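Local coordinates for protein cytochrome P450 (Zobellia galactanivorans, PDB 6G5O) that belongs to the cytochrome P450 family and binds a protoporphyrin IX containing iron within a mostly helical fold, at residues Ser41-Lys46 with Gly324-Asn329; Tyr45-Ser50 with Val274-His279; Glu121-Phe126 with Ala228-Ile233. One frame throughout, in Å; residues are numbered along the deposited sequence.

In the fold
Interactions 1 and 2 are neighbours that share Y45 and K46: the chain leaves helix 35-43, turns through residues 44-47 and enters strand 48-49, first meeting the haem-binding loop and then the end of strand 270-274. Both lie toward the surface, interaction 2 being partly buried, and both mix polar and apolar contacts: an imidazole-hydroxyl bond and an aromatic cluster in the former; threonine, glutamate and backbone carbonyl bonds beside a phenylalanine-valine pair in the latter. Interaction 3 lies on the opposite side of the chain's centre, about 30 Å from interaction 1 between centres. It is a buried helix crossing of aliphatic groups and one phenyl ring, with no hydrogen bond across it.

Interaction 1. Residues Ser41-Lys46 with Gly324-Asn329; sequences SAHNYK and GFSHHN. With HEM (protoporphyrin IX containing Fe), chain C.
H43, S326 and H327 bring the end of helix 35-43 against the loop that, in cytochromes P450, leads to the cysteine ligand of the haem iron. ND1 of H43 and OG of S326 are hydrogen-bonded at 3.2 Å, fairly straight at 163°, the hydroxyl lying at the imidazole edge in its plane. The H43 side chain reaches S326 because its CG stands trans to the backbone N (chi1 -179°).

H327 carries the largest share of the buried area. Y45 turns its ring edge toward the imidazole face in a T-shaped stack, with planes at 84° and ring centroids 5.2 Å apart. CE1 of H327 comes within 3.4 Å of the carbonyl O of H43, which sits at the ring's edge. The H43 and H327 rings run nearly parallel but are slid apart, with little overlap; with Y45 they make an aromatic cluster. ND1 of H327 is buried without a clear partner; OG of S326, 3.2 Å from it, lies above that ring's face toward the rim. Deeper in, CB of A42 packs on CB of F325 at 4.2 Å.

The turn at N44 ends the helix and carries Y45 round to H327. P77 and D76 also touch this tyrosine. On the haem side, H80, R84 and R272 bond to the cofactor, and ND1 of H328 donates to the propionate oxygen O1D of HEM at 2.8 Å.

Interaction 2. Residues Tyr45-Ser50 with Val274-His279; sequences YKTFQS and VTEDTH
The phenyl ring of F48 runs alongside V274, with the CG2 methyl of V274 at its edge, 4.1 Å from CD1 of F48. On one face of that ring, the CG2 methyl of T47 sits over the centre, so the neighbouring threonine covers what the valine flanks.

T275 grips the turn before F48. Its OG1 donates to the carbonyl O of K46 at 2.7 Å, the hydroxyl tilted 16° from the carbonyl plane. With chi1 of 62°, OG1 is tucked between the backbone N and carbonyl carbon of its own residue, while CG2 is swung across the side chain of Q49, 3.8 Å from CD of Q49. The backbone N of T275 donates to O of T47 at 3.0 Å, and CA of V274 adds a CH...O contact to the same oxygen.

These contacts fasten strand 48-49 as an outermost strand of the mixed five-stranded sheet that is the main beta sheet of the P450 fold. F48 and V274 are an antiparallel, non-hydrogen-bonded pair, and Q49 continues the pairing through backbone bonds to V273. I291 of strand 290-293 lies against both F48 and V274.

On the hydroxyl branch of T47, OG1 donates to OE2 of E276 at 3.1 Å. OE2 of E276 accepts through its anti lone pair, and the two side chains meet roughly at right angles. On the other branch of T47, CG2 faces OG1 of T278 at 3.9 Å, where the chain enters strand 278-280.

Interaction 3. Residues Glu121-Phe126 with Ala228-Ile233; sequences EVVTDF and AVTNSI
Within 228-233, V229 is the first to meet F126: its CG1 lies at the edge of the phenyl ring, near the ring plane, 4.0 Å from CE1 of F126. V229 stands roughly perpendicular to the phenylalanine side chain.

One residue on, T230 is the point where the backbones come closest, its CA 6.1 Å from CA of V123. Its CG2 methyl touches both valines, with CG2 of V123 at 3.9 Å and CG1 of V122 equally near. V122 and T230 run antiparallel past one another. OG1 of T230 touches CG1 of V122 too, but its hydrogen bond goes back into its own helix, to O of I226, so the hydroxyl is satisfied within an apolar contact.

I233 closes the contact. Its CG1 stands trans to the carbonyl carbon (chi1 -68°), and CD1 extends to CE1 of F126 at 3.7 Å and to CG1 of V122. The phenyl ring is thus met by V229 at an edge and by I233 obliquely.

E121 is the N-cap just before helix 122-139; its OE1 accepts from N of T124, and its OE2 from N of V123 and, on strand 369-384, N of I378. The two short helix axes pass 9.9 Å apart, with their N-to-C directions at 116°.

By order in the chain, helices 122-139 and 223-238 probably belong, with helices 97-117 and 333-350, to the four-helix bundle of the P450 core. Helix 97-117 covers F126 through I110, V111 and T114, helix 333-350 brings L343 against F126 and V229 and L347 against I233, and strand 369-384 lays I378 and I380 on T230 and V122.

Interaction 1. Residues Ser41-Lys46 with Gly324-Asn329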
# COMPACT_ATOMS: atom_id res chain seq x y z
N SER A 41 10.34 -17.19 -2.32
CA SER A 41 9.09 -17.66 -1.69
C SER A 41 7.83 -17.01 -2.28
O SER A 41 6.81 -17.73 -2.47
CB SER A 41 9.13 -17.45 -0.18
OG SER A 41 10.33 -17.98 0.32
N ALA A 42 7.89 -15.70 -2.59
CA ALA A 42 6.78 -15.05 -3.31
C ALA A 42 6.48 -15.68 -4.67
O ALA A 42 5.33 -15.72 -5.09
CB ALA A 42 7.06 -13.56 -3.51
N HIS A 43 7.50 -16.11 -5.38
CA HIS A 43 7.32 -16.76 -6.66
C HIS A 43 6.79 -18.21 -6.53
O HIS A 43 6.16 -18.74 -7.44
CB HIS A 43 8.64 -16.73 -7.43
CG HIS A 43 8.56 -17.36 -8.79
ND1 HIS A 43 7.86 -16.79 -9.83
CD2 HIS A 43 9.09 -18.50 -9.27
CE1 HIS A 43 7.97 -17.56 -10.90
NE2 HIS A 43 8.71 -18.61 -10.59
N ASN A 44 7.01 -18.84 -5.39
CA ASN A 44 6.70 -20.27 -5.23
C ASN A 44 5.36 -20.42 -4.50
O ASN A 44 5.30 -20.64 -3.28
CB ASN A 44 7.83 -20.97 -4.47
CG ASN A 44 7.58 -22.47 -4.27
OD1 ASN A 44 6.69 -23.06 -4.89
ND2 ASN A 44 8.34 -23.07 -3.37
N TYR A 45 4.29 -20.27 -5.28
CA TYR A 45 2.90 -20.28 -4.76
C TYR A 45 2.40 -21.68 -4.39
O TYR A 45 1.47 -21.81 -3.62
CB TYR A 45 1.92 -19.66 -5.77
CG TYR A 45 1.81 -20.44 -7.07
CD1 TYR A 45 0.88 -21.48 -7.20
CD2 TYR A 45 2.66 -20.18 -8.14
CE1 TYR A 45 0.77 -22.20 -8.36
CE2 TYR A 45 2.57 -20.90 -9.32
CZ TYR A 45 1.61 -21.92 -9.41
OH TYR A 45 1.49 -22.66 -10.56
N LYS A 46 3.01 -22.71 -4.98
CA LYS A 46 2.68 -24.10 -4.66
C LYS A 46 3.00 -24.45 -3.21
O LYS A 46 2.14 -24.94 -2.46
CB LYS A 46 3.38 -25.05 -5.61
CG LYS A 46 2.63 -25.19 -6.93
CD LYS A 46 2.84 -26.56 -7.56
CE LYS A 46 4.02 -26.53 -8.51
NZ LYS A 46 3.60 -26.04 -9.85
N GLY A 324 5.38 -5.75 -3.68
CA GLY A 324 5.31 -7.19 -3.83
C GLY A 324 6.27 -7.70 -4.89
O GLY A 324 7.15 -6.96 -5.34
N PHE A 325 6.08 -8.94 -5.28
CA PHE A 325 6.93 -9.59 -6.26
C PHE A 325 6.16 -10.73 -6.89
O PHE A 325 5.41 -11.42 -6.21
CB PHE A 325 8.25 -10.12 -5.64
CG PHE A 325 9.25 -10.63 -6.65
CD1 PHE A 325 9.89 -9.75 -7.53
CD2 PHE A 325 9.53 -12.00 -6.76
CE1 PHE A 325 10.79 -10.21 -8.49
CE2 PHE A 325 10.43 -12.47 -7.73
CZ PHE A 325 11.06 -11.57 -8.60
N SER A 326 6.35 -10.90 -8.19
CA SER A 326 5.77 -11.97 -8.99
C SER A 326 4.25 -11.86 -8.98
O SER A 326 3.69 -10.74 -9.07
CB SER A 326 6.30 -13.34 -8.50
OG SER A 326 5.83 -14.42 -9.30
N HIS A 327 3.55 -12.99 -8.83
CA HIS A 327 2.11 -13.09 -9.19
C HIS A 327 1.21 -12.01 -8.61
O HIS A 327 0.42 -11.41 -9.32
CB HIS A 327 1.53 -14.46 -8.83
CG HIS A 327 2.34 -15.60 -9.37
ND1 HIS A 327 3.32 -16.23 -8.63
CD2 HIS A 327 2.39 -16.14 -10.61
CE1 HIS A 327 3.92 -17.12 -9.38
NE2 HIS A 327 3.38 -17.09 -10.58
N HIS A 328 1.31 -11.78 -7.32
CA HIS A 328 0.41 -10.84 -6.65
C HIS A 328 0.95 -9.42 -6.57
O HIS A 328 0.45 -8.63 -5.77
CB HIS A 328 0.08 -11.38 -5.26
CG HIS A 328 -0.68 -12.68 -5.31
ND1 HIS A 328 -2.05 -12.72 -5.35
CD2 HIS A 328 -0.26 -13.97 -5.35
CE1 HIS A 328 -2.45 -13.98 -5.37
NE2 HIS A 328 -1.39 -14.76 -5.41
N ASN A 329 1.92 -9.04 -7.40
CA ASN A 329 2.45 -7.68 -7.29
C ASN A 329 1.32 -6.65 -7.37
O ASN A 329 0.31 -6.83 -8.07
CB ASN A 329 3.56 -7.37 -8.29
CG ASN A 329 3.07 -7.32 -9.73
OD1 ASN A 329 3.09 -8.33 -10.44
ND2 ASN A 329 2.60 -6.14 -10.15
CHA HEM C . -1.10 -6.18 -3.56
CHB HEM C . 1.65 -2.81 -1.45
CHC HEM C . -1.45 0.61 -2.82
CHD HEM C . -4.46 -2.77 -4.36
C1A HEM C . -0.07 -5.55 -2.89
C2A HEM C . 1.07 -6.20 -2.35
C3A HEM C . 1.82 -5.26 -1.79
C4A HEM C . 1.17 -4.01 -1.93
CMA HEM C . 3.13 -5.52 -1.13
CAA HEM C . 1.47 -7.68 -2.43
CBA HEM C . 0.63 -8.49 -1.46
CGA HEM C . 0.91 -9.97 -1.58
O1A HEM C . 0.07 -10.77 -1.19
O2A HEM C . 1.97 -10.42 -2.07
C1B HEM C . 1.04 -1.59 -1.64
C2B HEM C . 1.67 -0.38 -1.29
C3B HEM C . 0.80 0.62 -1.65
C4B HEM C . -0.38 -0.08 -2.26
CMB HEM C . 3.00 -0.24 -0.61
CAB HEM C . 0.87 2.07 -1.60
CBB HEM C . 1.95 2.78 -1.33
C1C HEM C . -2.55 0.01 -3.37
C2C HEM C . -3.72 0.66 -3.75
C3C HEM C . -4.61 -0.31 -4.14
C4C HEM C . -3.94 -1.55 -4.01
CMC HEM C . -3.97 2.14 -3.74
CAC HEM C . -5.97 -0.13 -4.66
CBC HEM C . -6.64 1.00 -4.84
C1D HEM C . -3.73 -3.97 -4.31
C2D HEM C . -4.29 -5.24 -4.81
C3D HEM C . -3.36 -6.19 -4.62
C4D HEM C . -2.26 -5.51 -3.94
CMD HEM C . -5.62 -5.38 -5.47
CAD HEM C . -3.48 -7.66 -4.99
CBD HEM C . -2.81 -8.07 -6.31
CGD HEM C . -3.06 -9.56 -6.61
O1D HEM C . -3.50 -10.35 -5.70
O2D HEM C . -2.85 -10.07 -7.76
NA HEM C . -0.02 -4.20 -2.58
NB HEM C . -0.16 -1.37 -2.19
NC HEM C . -2.69 -1.33 -3.49
ND HEM C . -2.53 -4.20 -3.82
FE HEM C . -1.38 -2.87 -3.05
O HOH W 1 -2.10 -3.10 -0.93

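Interaction 2. Residues Tyr45-Ser50 with Val274-His279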
# COMPACT_ATOMS: atom_id res chain seq x y z
N TYR A 45 4.29 -20.27 -5.28
CA TYR A 45 2.90 -20.28 -4.76
C TYR A 45 2.40 -21.68 -4.39
O TYR A 45 1.47 -21.81 -3.62
CB TYR A 45 1.92 -19.66 -5.77
CG TYR A 45 1.81 -20.44 -7.07
CD1 TYR A 45 0.88 -21.48 -7.20
CD2 TYR A 45 2.66 -20.18 -8.14
CE1 TYR A 45 0.77 -22.20 -8.36
CE2 TYR A 45 2.57 -20.90 -9.32
CZ TYR A 45 1.61 -21.92 -9.41
OH TYR A 45 1.49 -22.66 -10.56
N LYS A 46 3.01 -22.71 -4.98
CA LYS A 46 2.68 -24.10 -4.66
C LYS A 46 3.00 -24.45 -3.21
O LYS A 46 2.14 -24.94 -2.46
CB LYS A 46 3.38 -25.05 -5.61
CG LYS A 46 2.63 -25.19 -6.93
CD LYS A 46 2.84 -26.56 -7.56
CE LYS A 46 4.02 -26.53 -8.51
NZ LYS A 46 3.60 -26.04 -9.85
N THR A 47 4.22 -24.13 -2.80
CA THR A 47 4.61 -24.33 -1.40
C THR A 47 4.04 -23.24 -0.48
O THR A 47 3.57 -23.54 0.61
CB THR A 47 6.13 -24.36 -1.28
OG1 THR A 47 6.68 -25.34 -2.17
CG2 THR A 47 6.54 -24.65 0.14
N PHE A 48 4.07 -21.98 -0.92
CA PHE A 48 3.57 -20.86 -0.09
C PHE A 48 2.33 -20.21 -0.74
O PHE A 48 2.43 -19.29 -1.59
CB PHE A 48 4.70 -19.83 0.13
CG PHE A 48 5.99 -20.43 0.64
CD1 PHE A 48 6.12 -20.78 1.98
CD2 PHE A 48 7.07 -20.63 -0.21
CE1 PHE A 48 7.29 -21.33 2.46
CE2 PHE A 48 8.26 -21.17 0.25
CZ PHE A 48 8.37 -21.53 1.59
N GLN A 49 1.15 -20.70 -0.34
CA GLN A 49 -0.08 -20.41 -1.05
C GLN A 49 -0.78 -19.16 -0.54
O GLN A 49 -0.61 -18.79 0.64
CB GLN A 49 -1.02 -21.62 -1.02
CG GLN A 49 -2.09 -21.60 0.05
CD GLN A 49 -2.93 -22.89 0.04
OE1 GLN A 49 -3.08 -23.58 -0.98
NE2 GLN A 49 -3.45 -23.23 1.19
N SER A 50 -1.54 -18.49 -1.42
CA SER A 50 -2.42 -17.38 -1.03
C SER A 50 -3.90 -17.79 -0.96
O SER A 50 -4.73 -17.12 -0.31
CB SER A 50 -2.27 -16.18 -2.00
OG SER A 50 -0.94 -15.69 -1.97
N VAL A 274 1.86 -22.40 4.42
CA VAL A 274 2.79 -23.46 3.96
C VAL A 274 2.00 -24.75 3.66
O VAL A 274 1.16 -25.15 4.44
CB VAL A 274 3.88 -23.74 5.03
CG1 VAL A 274 4.89 -24.75 4.51
CG2 VAL A 274 4.59 -22.46 5.45
N THR A 275 2.24 -25.38 2.52
CA THR A 275 1.37 -26.47 2.10
C THR A 275 2.03 -27.83 2.30
O THR A 275 1.41 -28.85 2.04
CB THR A 275 0.98 -26.35 0.60
OG1 THR A 275 2.15 -26.42 -0.22
CG2 THR A 275 0.22 -25.03 0.31
N GLU A 276 3.29 -27.83 2.71
CA GLU A 276 4.09 -29.06 2.79
C GLU A 276 5.33 -28.74 3.62
O GLU A 276 5.77 -27.59 3.64
CB GLU A 276 4.50 -29.58 1.40
CG GLU A 276 5.44 -28.67 0.62
CD GLU A 276 5.78 -29.18 -0.78
OE1 GLU A 276 5.51 -30.36 -1.08
OE2 GLU A 276 6.34 -28.41 -1.60
N ASP A 277 5.90 -29.74 4.30
CA ASP A 277 7.15 -29.55 5.04
C ASP A 277 8.29 -29.13 4.09
O ASP A 277 8.49 -29.79 3.06
CB ASP A 277 7.54 -30.83 5.77
CG ASP A 277 6.53 -31.25 6.83
OD1 ASP A 277 6.18 -30.44 7.70
OD2 ASP A 277 6.10 -32.42 6.80
N THR A 278 8.98 -28.04 4.43
CA THR A 278 10.27 -27.68 3.82
C THR A 278 11.07 -26.81 4.81
O THR A 278 10.73 -26.71 6.00
CB THR A 278 10.17 -26.95 2.43
OG1 THR A 278 9.33 -25.79 2.54
CG2 THR A 278 9.69 -27.86 1.30
N HIS A 279 12.16 -26.21 4.31
CA HIS A 279 13.05 -25.35 5.10
C HIS A 279 13.29 -24.01 4.37
O HIS A 279 13.24 -23.93 3.15
CB HIS A 279 14.43 -26.03 5.32
CG HIS A 279 14.34 -27.45 5.79
ND1 HIS A 279 14.41 -27.80 7.13
CD2 HIS A 279 14.16 -28.60 5.11
CE1 HIS A 279 14.28 -29.11 7.24
NE2 HIS A 279 14.14 -29.62 6.03

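Interaction 3. Residues Glu121-Phe126 with Ala228-Ile233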
# COMPACT_ATOMS: atom_id res chain seq x y z
N GLU A 121 -2.79 19.18 10.47
CA GLU A 121 -2.49 17.85 10.91
C GLU A 121 -2.48 16.98 9.64
O GLU A 121 -3.53 16.71 9.07
CB GLU A 121 -3.50 17.34 11.96
CG GLU A 121 -2.98 16.13 12.75
CD GLU A 121 -3.04 14.85 11.92
OE1 GLU A 121 -4.15 14.44 11.52
OE2 GLU A 121 -1.97 14.25 11.66
N VAL A 122 -1.29 16.55 9.21
CA VAL A 122 -1.12 15.90 7.90
C VAL A 122 -1.90 14.60 7.72
O VAL A 122 -2.51 14.39 6.68
CB VAL A 122 0.37 15.66 7.60
CG1 VAL A 122 0.56 14.83 6.33
CG2 VAL A 122 1.08 17.00 7.44
N VAL A 123 -1.91 13.73 8.71
CA VAL A 123 -2.54 12.42 8.54
C VAL A 123 -4.03 12.52 8.14
O VAL A 123 -4.42 11.94 7.12
CB VAL A 123 -2.42 11.54 9.78
CG1 VAL A 123 -3.15 10.22 9.58
CG2 VAL A 123 -0.97 11.26 10.03
N THR A 124 -4.82 13.26 8.92
CA THR A 124 -6.27 13.40 8.69
C THR A 124 -6.66 14.56 7.76
O THR A 124 -7.45 14.35 6.82
CB THR A 124 -7.02 13.52 10.03
OG1 THR A 124 -6.72 12.36 10.79
CG2 THR A 124 -8.54 13.60 9.84
N ASP A 125 -6.12 15.74 7.99
CA ASP A 125 -6.50 16.93 7.22
C ASP A 125 -5.89 16.97 5.82
O ASP A 125 -6.36 17.74 4.98
CB ASP A 125 -6.09 18.24 7.94
CG ASP A 125 -6.72 18.40 9.35
OD1 ASP A 125 -7.59 17.59 9.77
OD2 ASP A 125 -6.29 19.36 10.04
N PHE A 126 -4.84 16.20 5.57
CA PHE A 126 -4.17 16.26 4.27
C PHE A 126 -4.16 14.87 3.58
O PHE A 126 -4.73 14.71 2.54
CB PHE A 126 -2.75 16.84 4.42
CG PHE A 126 -2.05 17.06 3.11
CD1 PHE A 126 -1.56 15.99 2.38
CD2 PHE A 126 -1.87 18.32 2.61
CE1 PHE A 126 -0.93 16.18 1.18
CE2 PHE A 126 -1.24 18.53 1.41
CZ PHE A 126 -0.76 17.44 0.69
N ALA A 228 2.37 6.51 2.93
CA ALA A 228 3.31 7.00 1.91
C ALA A 228 3.26 8.51 1.78
O ALA A 228 4.29 9.18 1.64
CB ALA A 228 3.03 6.35 0.55
N VAL A 229 2.05 9.06 1.73
CA VAL A 229 1.90 10.50 1.54
C VAL A 229 2.47 11.26 2.74
O VAL A 229 3.22 12.24 2.59
CB VAL A 229 0.43 10.88 1.28
CG1 VAL A 229 0.18 12.37 1.40
CG2 VAL A 229 0.02 10.43 -0.11
N THR A 230 2.13 10.78 3.93
CA THR A 230 2.50 11.43 5.18
C THR A 230 4.02 11.33 5.39
O THR A 230 4.68 12.34 5.67
CB THR A 230 1.74 10.83 6.35
OG1 THR A 230 0.34 11.01 6.14
CG2 THR A 230 2.12 11.53 7.67
N ASN A 231 4.58 10.12 5.19
CA ASN A 231 6.01 9.90 5.32
C ASN A 231 6.84 10.73 4.34
O ASN A 231 7.95 11.18 4.70
CB ASN A 231 6.34 8.42 5.25
CG ASN A 231 5.84 7.63 6.46
OD1 ASN A 231 5.44 8.23 7.45
ND2 ASN A 231 5.83 6.29 6.38
N SER A 232 6.31 10.95 3.14
CA SER A 232 7.00 11.75 2.14
C SER A 232 7.13 13.21 2.55
O SER A 232 8.15 13.87 2.27
CB SER A 232 6.29 11.65 0.80
OG SER A 232 6.31 10.29 0.38
N ILE A 233 6.08 13.75 3.15
CA ILE A 233 6.08 15.16 3.52
C ILE A 233 7.02 15.35 4.72
O ILE A 233 7.86 16.28 4.73
CB ILE A 233 4.66 15.64 3.84
CG1 ILE A 233 3.83 15.65 2.54
CG2 ILE A 233 4.68 17.03 4.44
CD1 ILE A 233 2.34 15.57 2.83